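Local coordinates for protein VirX1 (Cyanophage Syn10, PDB 6QGM) that iodinates diverse substrates as a viral halogenase, probably using a flavin like other members of the tryptophan halogenase family, at residues T113-F125 with D491-K503. Sequence-based numbering, arbitrary orientation.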
ATOM      1  N   THR B 113     -21.773  14.071   5.829  1.00 50.31           N
ATOM      2  CA  THR B 113     -23.098  14.674   6.136  1.00 50.86           C
ATOM      3  C   THR B 113     -22.900  15.828   7.126  1.00 48.47           C
ATOM      4  O   THR B 113     -23.383  16.946   6.834  1.00 48.13           O
ATOM      5  CB  THR B 113     -24.104  13.625   6.644  1.00 52.24           C
ATOM      6  OG1 THR B 113     -24.314  12.626   5.642  1.00 51.08           O
ATOM      7  CG2 THR B 113     -25.454  14.202   7.026  1.00 52.45           C
ATOM      8  N   TRP B 114     -22.211  15.593   8.243  1.00 47.79           N
ATOM      9  CA  TRP B 114     -22.069  16.639   9.294  1.00 45.98           C
ATOM     10  C   TRP B 114     -21.478  17.922   8.694  1.00 46.00           C
ATOM     11  O   TRP B 114     -22.004  19.012   8.986  1.00 45.16           O
ATOM     12  CB  TRP B 114     -21.254  16.169  10.501  1.00 44.26           C
ATOM     13  CG  TRP B 114     -21.119  17.306  11.461  1.00 42.49           C
ATOM     14  CD1 TRP B 114     -22.049  17.758  12.351  1.00 42.56           C
ATOM     15  CD2 TRP B 114     -20.040  18.245  11.496  1.00 41.41           C
ATOM     16  NE1 TRP B 114     -21.593  18.874  12.986  1.00 42.75           N
ATOM     17  CE2 TRP B 114     -20.364  19.204  12.475  1.00 42.30           C
ATOM     18  CE3 TRP B 114     -18.830  18.357  10.807  1.00 41.14           C
ATOM     19  CZ2 TRP B 114     -19.497  20.246  12.804  1.00 42.52           C
ATOM     20  CZ3 TRP B 114     -17.987  19.397  11.112  1.00 41.24           C
ATOM     21  CH2 TRP B 114     -18.314  20.316  12.108  1.00 42.01           C
ATOM     22  N   GLY B 115     -20.407  17.791   7.911  1.00 47.61           N
ATOM     23  CA  GLY B 115     -19.728  18.910   7.231  1.00 50.03           C
ATOM     24  C   GLY B 115     -20.674  19.718   6.352  1.00 53.41           C
ATOM     25  O   GLY B 115     -20.586  20.954   6.405  1.00 54.52           O
ATOM     26  N   LYS B 116     -21.542  19.068   5.560  1.00 54.52           N
ATOM     27  CA  LYS B 116     -22.527  19.779   4.706  1.00 57.28           C
ATOM     28  C   LYS B 116     -23.501  20.560   5.598  1.00 56.36           C
ATOM     29  O   LYS B 116     -23.771  21.735   5.269  1.00 54.96           O
ATOM     30  CB  LYS B 116     -23.241  18.814   3.760  1.00 61.15           C
ATOM     31  CG  LYS B 116     -22.333  18.215   2.695  1.00 65.23           C
ATOM     32  CD  LYS B 116     -23.029  17.373   1.651  1.00 67.94           C
ATOM     33  CE  LYS B 116     -24.010  18.143   0.792  1.00 69.36           C
ATOM     34  NZ  LYS B 116     -24.156  17.533  -0.552  1.00 70.99           N
ATOM     35  N   LEU B 117     -23.970  19.953   6.698  1.00 55.02           N
ATOM     36  CA  LEU B 117     -24.844  20.619   7.703  1.00 54.80           C
ATOM     37  C   LEU B 117     -24.143  21.880   8.234  1.00 54.01           C
ATOM     38  O   LEU B 117     -24.801  22.946   8.296  1.00 54.75           O
ATOM     39  CB  LEU B 117     -25.173  19.655   8.851  1.00 54.25           C
ATOM     40  CG  LEU B 117     -26.188  18.561   8.525  1.00 52.90           C
ATOM     41  CD1 LEU B 117     -26.351  17.589   9.681  1.00 51.69           C
ATOM     42  CD2 LEU B 117     -27.524  19.179   8.186  1.00 54.36           C
ATOM     43  N   ALA B 118     -22.864  21.749   8.602  1.00 51.87           N
ATOM     44  CA  ALA B 118     -22.010  22.839   9.133  1.00 51.22           C
ATOM     45  C   ALA B 118     -21.936  23.997   8.125  1.00 51.55           C
ATOM     46  O   ALA B 118     -21.999  25.159   8.573  1.00 51.64           O
ATOM     47  CB  ALA B 118     -20.642  22.310   9.468  1.00 50.84           C
ATOM     48  N   ASN B 119     -21.846  23.708   6.819  1.00 50.37           N
ATOM     49  CA  ASN B 119     -21.749  24.737   5.746  1.00 50.25           C
ATOM     50  C   ASN B 119     -23.107  25.417   5.566  1.00 51.02           C
ATOM     51  O   ASN B 119     -23.147  26.656   5.499  1.00 51.61           O
ATOM     52  CB  ASN B 119     -21.241  24.149   4.426  1.00 51.56           C
ATOM     53  CG  ASN B 119     -19.730  24.009   4.379  1.00 51.84           C
ATOM     54  OD1 ASN B 119     -19.006  24.766   5.035  1.00 47.72           O
ATOM     55  ND2 ASN B 119     -19.245  23.048   3.598  1.00 53.96           N
ATOM     56  N   LYS B 120     -24.180  24.625   5.496  1.00 52.59           N
ATOM     57  CA  LYS B 120     -25.555  25.104   5.217  1.00 53.50           C
ATOM     58  C   LYS B 120     -26.115  25.848   6.429  1.00 53.89           C
ATOM     59  O   LYS B 120     -26.778  26.864   6.221  1.00 55.91           O
ATOM     60  CB  LYS B 120     -26.444  23.919   4.864  1.00 55.07           C
ATOM     61  CG  LYS B 120     -26.102  23.221   3.556  1.00 55.91           C
ATOM     62  CD  LYS B 120     -27.136  22.146   3.225  1.00 59.44           C
ATOM     63  CE  LYS B 120     -27.343  21.983   1.740  1.00 62.50           C
ATOM     64  NZ  LYS B 120     -26.164  21.320   1.156  1.00 65.10           N
ATOM     65  N   TYR B 121     -25.873  25.354   7.645  1.00 53.53           N
ATOM     66  CA  TYR B 121     -26.530  25.839   8.890  1.00 54.06           C
ATOM     67  C   TYR B 121     -25.486  26.079   9.977  1.00 53.33           C
ATOM     68  O   TYR B 121     -25.506  25.434  11.019  1.00 49.78           O
ATOM     69  CB  TYR B 121     -27.600  24.830   9.316  1.00 54.95           C
ATOM     70  CG  TYR B 121     -28.490  24.351   8.196  1.00 55.93           C
ATOM     71  CD1 TYR B 121     -29.356  25.211   7.541  1.00 57.29           C
ATOM     72  CD2 TYR B 121     -28.470  23.027   7.795  1.00 55.47           C
ATOM     73  CE1 TYR B 121     -30.181  24.769   6.518  1.00 58.74           C
ATOM     74  CE2 TYR B 121     -29.284  22.565   6.772  1.00 57.49           C
ATOM     75  CZ  TYR B 121     -30.146  23.438   6.130  1.00 59.23           C
ATOM     76  OH  TYR B 121     -30.959  22.959   5.144  1.00 59.83           O
ATOM     77  N   PRO B 122     -24.576  27.055   9.776  1.00 58.35           N
ATOM     78  CA  PRO B 122     -23.435  27.273  10.671  1.00 57.62           C
ATOM     79  C   PRO B 122     -23.841  27.510  12.131  1.00 58.85           C
ATOM     80  O   PRO B 122     -23.209  26.947  12.999  1.00 57.10           O
ATOM     81  CB  PRO B 122     -22.770  28.555  10.151  1.00 56.76           C
ATOM     82  CG  PRO B 122     -23.259  28.693   8.724  1.00 58.11           C
ATOM     83  CD  PRO B 122     -24.633  28.061   8.700  1.00 60.38           C
ATOM     84  N   GLU B 123     -24.882  28.317  12.353  1.00 61.79           N
ATOM     85  CA  GLU B 123     -25.368  28.674  13.714  1.00 63.97           C
ATOM     86  C   GLU B 123     -25.857  27.418  14.438  1.00 61.21           C
ATOM     87  O   GLU B 123     -25.713  27.386  15.657  1.00 63.67           O
ATOM     88  CB  GLU B 123     -26.468  29.734  13.649  1.00 68.37           C
ATOM     89  CG  GLU B 123     -26.021  31.045  13.020  1.00 70.79           C
ATOM     90  CD  GLU B 123     -24.719  31.627  13.561  1.00 76.34           C
ATOM     91  OE1 GLU B 123     -24.475  31.529  14.791  1.00 75.82           O
ATOM     92  OE2 GLU B 123     -23.927  32.160  12.743  1.00 83.94           O
ATOM     93  N   ASP B 124     -26.353  26.408  13.723  1.00 59.64           N
ATOM     94  CA  ASP B 124     -26.914  25.168  14.328  1.00 59.26           C
ATOM     95  C   ASP B 124     -25.852  24.074  14.480  1.00 58.00           C
ATOM     96  O   ASP B 124     -26.107  23.124  15.250  1.00 56.47           O
ATOM     97  CB  ASP B 124     -28.089  24.641  13.506  1.00 59.81           C
ATOM     98  CG  ASP B 124     -29.269  25.587  13.490  1.00 60.30           C
ATOM     99  OD1 ASP B 124     -29.472  26.283  14.516  1.00 59.96           O
ATOM    100  OD2 ASP B 124     -29.977  25.609  12.461  1.00 58.23           O
ATOM    101  N   PHE B 125     -24.720  24.176  13.777  1.00 58.41           N
ATOM    102  CA  PHE B 125     -23.709  23.082  13.701  1.00 57.07           C
ATOM    103  C   PHE B 125     -22.293  23.630  13.874  1.00 55.01           C
ATOM    104  O   PHE B 125     -21.431  23.440  13.016  1.00 59.15           O
ATOM    105  CB  PHE B 125     -23.891  22.302  12.393  1.00 55.54           C
ATOM    106  CG  PHE B 125     -25.162  21.504  12.352  1.00 54.76           C
ATOM    107  CD1 PHE B 125     -25.214  20.232  12.895  1.00 55.45           C
ATOM    108  CD2 PHE B 125     -26.307  22.030  11.781  1.00 55.91           C
ATOM    109  CE1 PHE B 125     -26.398  19.512  12.883  1.00 56.36           C
ATOM    110  CE2 PHE B 125     -27.485  21.301  11.755  1.00 56.37           C
ATOM    111  CZ  PHE B 125     -27.528  20.045  12.308  1.00 56.58           C
ATOM    112  N   ASP B 491     -30.101  18.761  -2.659  1.00 77.63           N
ATOM    113  CA  ASP B 491     -29.732  18.728  -1.222  1.00 77.71           C
ATOM    114  C   ASP B 491     -30.937  19.093  -0.346  1.00 75.59           C
ATOM    115  O   ASP B 491     -30.756  19.129   0.870  1.00 73.40           O
ATOM    116  CB  ASP B 491     -28.588  19.709  -0.961  1.00 77.16           C
ATOM    117  CG  ASP B 491     -27.212  19.069  -0.944  1.00 77.16           C
ATOM    118  OD1 ASP B 491     -27.148  17.812  -0.896  1.00 79.31           O
ATOM    119  OD2 ASP B 491     -26.213  19.833  -0.995  1.00 76.80           O
ATOM    120  N   TYR B 492     -32.113  19.356  -0.922  1.00 76.52           N
ATOM    121  CA  TYR B 492     -33.259  19.894  -0.158  1.00 78.56           C
ATOM    122  C   TYR B 492     -33.499  19.028   1.090  1.00 74.12           C
ATOM    123  O   TYR B 492     -33.839  19.643   2.106  1.00 73.48           O
ATOM    124  CB  TYR B 492     -34.523  20.097  -1.001  1.00 85.73           C
ATOM    125  CG  TYR B 492     -35.611  20.729  -0.158  1.00 94.56           C
ATOM    126  CD1 TYR B 492     -35.482  22.041   0.301  1.00 96.87           C
ATOM    127  CD2 TYR B 492     -36.717  20.000   0.278  1.00101.74           C
ATOM    128  CE1 TYR B 492     -36.432  22.614   1.134  1.00101.49           C
ATOM    129  CE2 TYR B 492     -37.671  20.563   1.110  1.00104.94           C
ATOM    130  CZ  TYR B 492     -37.532  21.873   1.536  1.00104.38           C
ATOM    131  OH  TYR B 492     -38.486  22.423   2.343  1.00103.92           O
ATOM    132  N   TYR B 493     -33.257  17.709   1.058  1.00 68.04           N
ATOM    133  CA  TYR B 493     -33.506  16.760   2.181  1.00 64.89           C
ATOM    134  C   TYR B 493     -32.645  17.072   3.422  1.00 61.51           C
ATOM    135  O   TYR B 493     -32.903  16.483   4.496  1.00 60.37           O
ATOM    136  CB  TYR B 493     -33.307  15.312   1.733  1.00 65.25           C
ATOM    137  CG  TYR B 493     -31.897  14.888   1.421  1.00 63.50           C
ATOM    138  CD1 TYR B 493     -31.308  15.194   0.207  1.00 64.08           C
ATOM    139  CD2 TYR B 493     -31.159  14.147   2.329  1.00 62.93           C
ATOM    140  CE1 TYR B 493     -30.020  14.785  -0.105  1.00 62.47           C
ATOM    141  CE2 TYR B 493     -29.869  13.724   2.041  1.00 61.46           C
ATOM    142  CZ  TYR B 493     -29.301  14.034   0.816  1.00 60.57           C
ATOM    143  OH  TYR B 493     -28.040  13.618   0.518  1.00 60.22           O
ATOM    144  N   TYR B 494     -31.669  17.974   3.296  1.00 58.21           N
ATOM    145  CA  TYR B 494     -30.798  18.419   4.411  1.00 55.78           C
ATOM    146  C   TYR B 494     -31.628  19.252   5.395  1.00 55.93           C
ATOM    147  O   TYR B 494     -31.355  19.178   6.608  1.00 55.61           O
ATOM    148  CB  TYR B 494     -29.531  19.102   3.871  1.00 54.66           C
ATOM    149  CG  TYR B 494     -28.381  18.139   3.706  1.00 53.12           C
ATOM    150  CD1 TYR B 494     -28.272  17.304   2.603  1.00 53.08           C
ATOM    151  CD2 TYR B 494     -27.437  18.013   4.708  1.00 52.53           C
ATOM    152  CE1 TYR B 494     -27.240  16.389   2.488  1.00 53.39           C
ATOM    153  CE2 TYR B 494     -26.382  17.121   4.603  1.00 52.93           C
ATOM    154  CZ  TYR B 494     -26.287  16.296   3.493  1.00 54.62           C
ATOM    155  OH  TYR B 494     -25.248  15.407   3.394  1.00 55.18           O
ATOM    156  N   GLU B 495     -32.628  19.992   4.913  1.00 57.11           N
ATOM    157  CA  GLU B 495     -33.602  20.739   5.764  1.00 59.45           C
ATOM    158  C   GLU B 495     -34.234  19.767   6.760  1.00 60.64           C
ATOM    159  O   GLU B 495     -34.381  20.159   7.928  1.00 60.01           O
ATOM    160  CB  GLU B 495     -34.706  21.371   4.918  1.00 61.48           C
ATOM    161  CG  GLU B 495     -34.226  22.557   4.108  1.00 61.90           C
ATOM    162  CD  GLU B 495     -34.022  23.798   4.953  1.00 62.17           C
ATOM    163  OE1 GLU B 495     -34.972  24.118   5.714  1.00 63.81           O
ATOM    164  OE2 GLU B 495     -32.987  24.525   4.798  1.00 61.79           O
ATOM    165  N   ASP B 496     -34.565  18.547   6.319  1.00 63.25           N
ATOM    166  CA  ASP B 496     -35.207  17.497   7.154  1.00 64.30           C
ATOM    167  C   ASP B 496     -34.155  16.879   8.085  1.00 62.09           C
ATOM    168  O   ASP B 496     -34.488  16.643   9.256  1.00 60.45           O
ATOM    169  CB  ASP B 496     -35.883  16.410   6.321  1.00 67.40           C
ATOM    170  CG  ASP B 496     -37.216  16.778   5.710  1.00 71.97           C
ATOM    171  OD1 ASP B 496     -37.825  17.817   6.091  1.00 74.96           O
ATOM    172  OD2 ASP B 496     -37.640  16.005   4.863  1.00 71.91           O
ATOM    173  N   ILE B 497     -32.930  16.635   7.598  1.00 59.76           N
ATOM    174  CA  ILE B 497     -31.842  16.083   8.450  1.00 55.85           C
ATOM    175  C   ILE B 497     -31.620  17.073   9.588  1.00 55.50           C
ATOM    176  O   ILE B 497     -31.539  16.626  10.746  1.00 56.60           O
ATOM    177  CB  ILE B 497     -30.552  15.800   7.662  1.00 52.78           C
ATOM    178  CG1 ILE B 497     -30.755  14.720   6.603  1.00 53.38           C
ATOM    179  CG2 ILE B 497     -29.446  15.393   8.613  1.00 51.76           C
ATOM    180  CD1 ILE B 497     -29.539  14.415   5.772  1.00 52.60           C
ATOM    181  N   ARG B 498     -31.551  18.365   9.265  1.00 54.96           N
ATOM    182  CA  ARG B 498     -31.339  19.474  10.238  1.00 54.41           C
ATOM    183  C   ARG B 498     -32.440  19.456  11.302  1.00 55.84           C
ATOM    184  O   ARG B 498     -32.114  19.244  12.477  1.00 54.43           O
ATOM    185  CB  ARG B 498     -31.321  20.810   9.497  1.00 54.68           C
ATOM    186  CG  ARG B 498     -31.306  22.025  10.404  1.00 54.19           C
ATOM    187  CD  ARG B 498     -31.384  23.293   9.586  1.00 54.29           C
ATOM    188  NE  ARG B 498     -31.544  24.442  10.454  1.00 53.94           N
ATOM    189  CZ  ARG B 498     -32.675  24.788  11.038  1.00 56.16           C
ATOM    190  NH1 ARG B 498     -33.774  24.096  10.808  1.00 59.85           N
ATOM    191  NH2 ARG B 498     -32.730  25.847  11.818  1.00 56.89           N
ATOM    192  N   LYS B 499     -33.692  19.676  10.892  1.00 58.89           N
ATOM    193  CA  LYS B 499     -34.880  19.753  11.788  1.00 61.48           C
ATOM    194  C   LYS B 499     -34.956  18.469  12.618  1.00 60.72           C
ATOM    195  O   LYS B 499     -35.084  18.582  13.832  1.00 64.41           O
ATOM    196  CB  LYS B 499     -36.153  19.986  10.954  1.00 64.29           C
ATOM    197  CG  LYS B 499     -37.506  19.892  11.653  1.00 67.98           C
ATOM    198  CD  LYS B 499     -38.587  19.221  10.797  1.00 71.87           C
ATOM    199  CE  LYS B 499     -39.947  19.269  11.445  1.00 75.39           C
ATOM    200  NZ  LYS B 499     -40.401  20.670  11.582  1.00 77.57           N
ATOM    201  N   ASP B 500     -34.859  17.298  11.986  1.00 59.90           N
ATOM    202  CA  ASP B 500     -34.993  15.975  12.653  1.00 59.85           C
ATOM    203  C   ASP B 500     -33.878  15.810  13.682  1.00 58.23           C
ATOM    204  O   ASP B 500     -34.186  15.393  14.813  1.00 60.43           O
ATOM    205  CB  ASP B 500     -34.981  14.809  11.662  1.00 60.55           C
ATOM    206  CG  ASP B 500     -36.290  14.655  10.888  1.00 63.67           C
ATOM    207  OD1 ASP B 500     -37.288  15.334  11.241  1.00 64.26           O
ATOM    208  OD2 ASP B 500     -36.312  13.862   9.929  1.00 64.77           O
ATOM    209  N   TRP B 501     -32.636  16.126  13.321  1.00 56.73           N
ATOM    210  CA  TRP B 501     -31.487  15.970  14.250  1.00 55.75           C
ATOM    211  C   TRP B 501     -31.620  16.967  15.412  1.00 56.81           C
ATOM    212  O   TRP B 501     -31.506  16.516  16.568  1.00 61.15           O
ATOM    213  CB  TRP B 501     -30.114  16.087  13.577  1.00 53.67           C
ATOM    214  CG  TRP B 501     -29.054  15.714  14.572  1.00 51.63           C
ATOM    215  CD1 TRP B 501     -28.706  14.449  14.953  1.00 49.95           C
ATOM    216  CD2 TRP B 501     -28.310  16.611  15.421  1.00 48.66           C
ATOM    217  NE1 TRP B 501     -27.758  14.504  15.935  1.00 48.00           N
ATOM    218  CE2 TRP B 501     -27.488  15.811  16.238  1.00 46.53           C
ATOM    219  CE3 TRP B 501     -28.230  18.005  15.540  1.00 48.37           C
ATOM    220  CZ2 TRP B 501     -26.607  16.361  17.164  1.00 45.35           C
ATOM    221  CZ3 TRP B 501     -27.364  18.550  16.461  1.00 46.85           C
ATOM    222  CH2 TRP B 501     -26.574  17.735  17.274  1.00 45.63           C
ATOM    223  N   LEU B 502     -31.857  18.253  15.137  1.00 56.03           N
ATOM    224  CA  LEU B 502     -31.994  19.291  16.194  1.00 55.78           C
ATOM    225  C   LEU B 502     -33.070  18.839  17.182  1.00 59.60           C
ATOM    226  O   LEU B 502     -32.864  19.005  18.421  1.00 63.77           O
ATOM    227  CB  LEU B 502     -32.327  20.650  15.572  1.00 55.87           C
ATOM    228  CG  LEU B 502     -31.175  21.325  14.816  1.00 53.53           C
ATOM    229  CD1 LEU B 502     -31.627  22.629  14.179  1.00 54.04           C
ATOM    230  CD2 LEU B 502     -29.960  21.548  15.700  1.00 51.11           C
ATOM    231  N   LYS B 503     -34.150  18.240  16.679  1.00 61.08           N
ATOM    232  CA  LYS B 503     -35.223  17.687  17.540  1.00 62.24           C
ATOM    233  C   LYS B 503     -34.626  16.550  18.368  1.00 59.40           C
ATOM    234  O   LYS B 503     -34.819  16.564  19.595  1.00 60.35           O
ATOM    235  CB  LYS B 503     -36.438  17.211  16.727  1.00 65.45           C
ATOM    236  CG  LYS B 503     -37.730  17.203  17.528  1.00 69.96           C
ATOM    237  CD  LYS B 503     -38.724  16.113  17.177  1.00 75.54           C
ATOM    238  CE  LYS B 503     -39.659  15.805  18.333  1.00 79.58           C
ATOM    239  NZ  LYS B 503     -40.862  15.092  17.851  1.00 84.07           N
TER
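Tyr494 enters helix 113-120 as a knob among Thr113, Lys116, Leu117 and Lys120. Leu117 CD2 lies 3.7 Å from Tyr494 CD2, at the ring edge, whereas Lys120 comes over a face: its NZ stands 4.9 Å from the Tyr494 ring centroid and 20° off the normal, a cation-pi geometry. At the far end of the ring the hydroxyl passes beside Lys116 CD and is hydrogen-bonded to Asp109.

Both lysines continue to Asp491 in a salt-bridge network. Lys116 NZ meets the syn lone pair of Asp491 OD1 at 3.0 Å, and Lys120 NZ reaches Asp491 OD2 at 2.6 Å from above the carboxylate plane. Lys120 has a second acidic partner, Asp477 at the start of helix 477-484.

Tyr121, just past the end of helix 113-120, takes Arg498 CD over one face of its ring and Lys120 CB over the opposite face. With CG anti to the backbone N (chi1 172°) and the chain extended as far as NE, the Arg498 guanidinium reaches Asp124 in a salt bridge. There Asp124 OD2 accepts from both Arg498 NE and NH2 at 2.8 Å, through weak, bent bonds. Tyr121 OH donates to Glu495 OE2 at 2.6 Å.

Phe125 CE1 approaches Trp501 CE3 at 3.6 Å, the rings oblique; Phe104 and Phe133 extend this aromatic group.

The axes of 113-120 and 494-503 cross at -94°, 10.8 Å apart at closest approach, at the periphery of the chain. Leu117, packed on Tyr494 and Ile497, lies between the Asp491 group and the Asp124-Arg498 pair, with Phe125 and Trp501 beside that pair, and the paired lysines probably favour a charged Asp491.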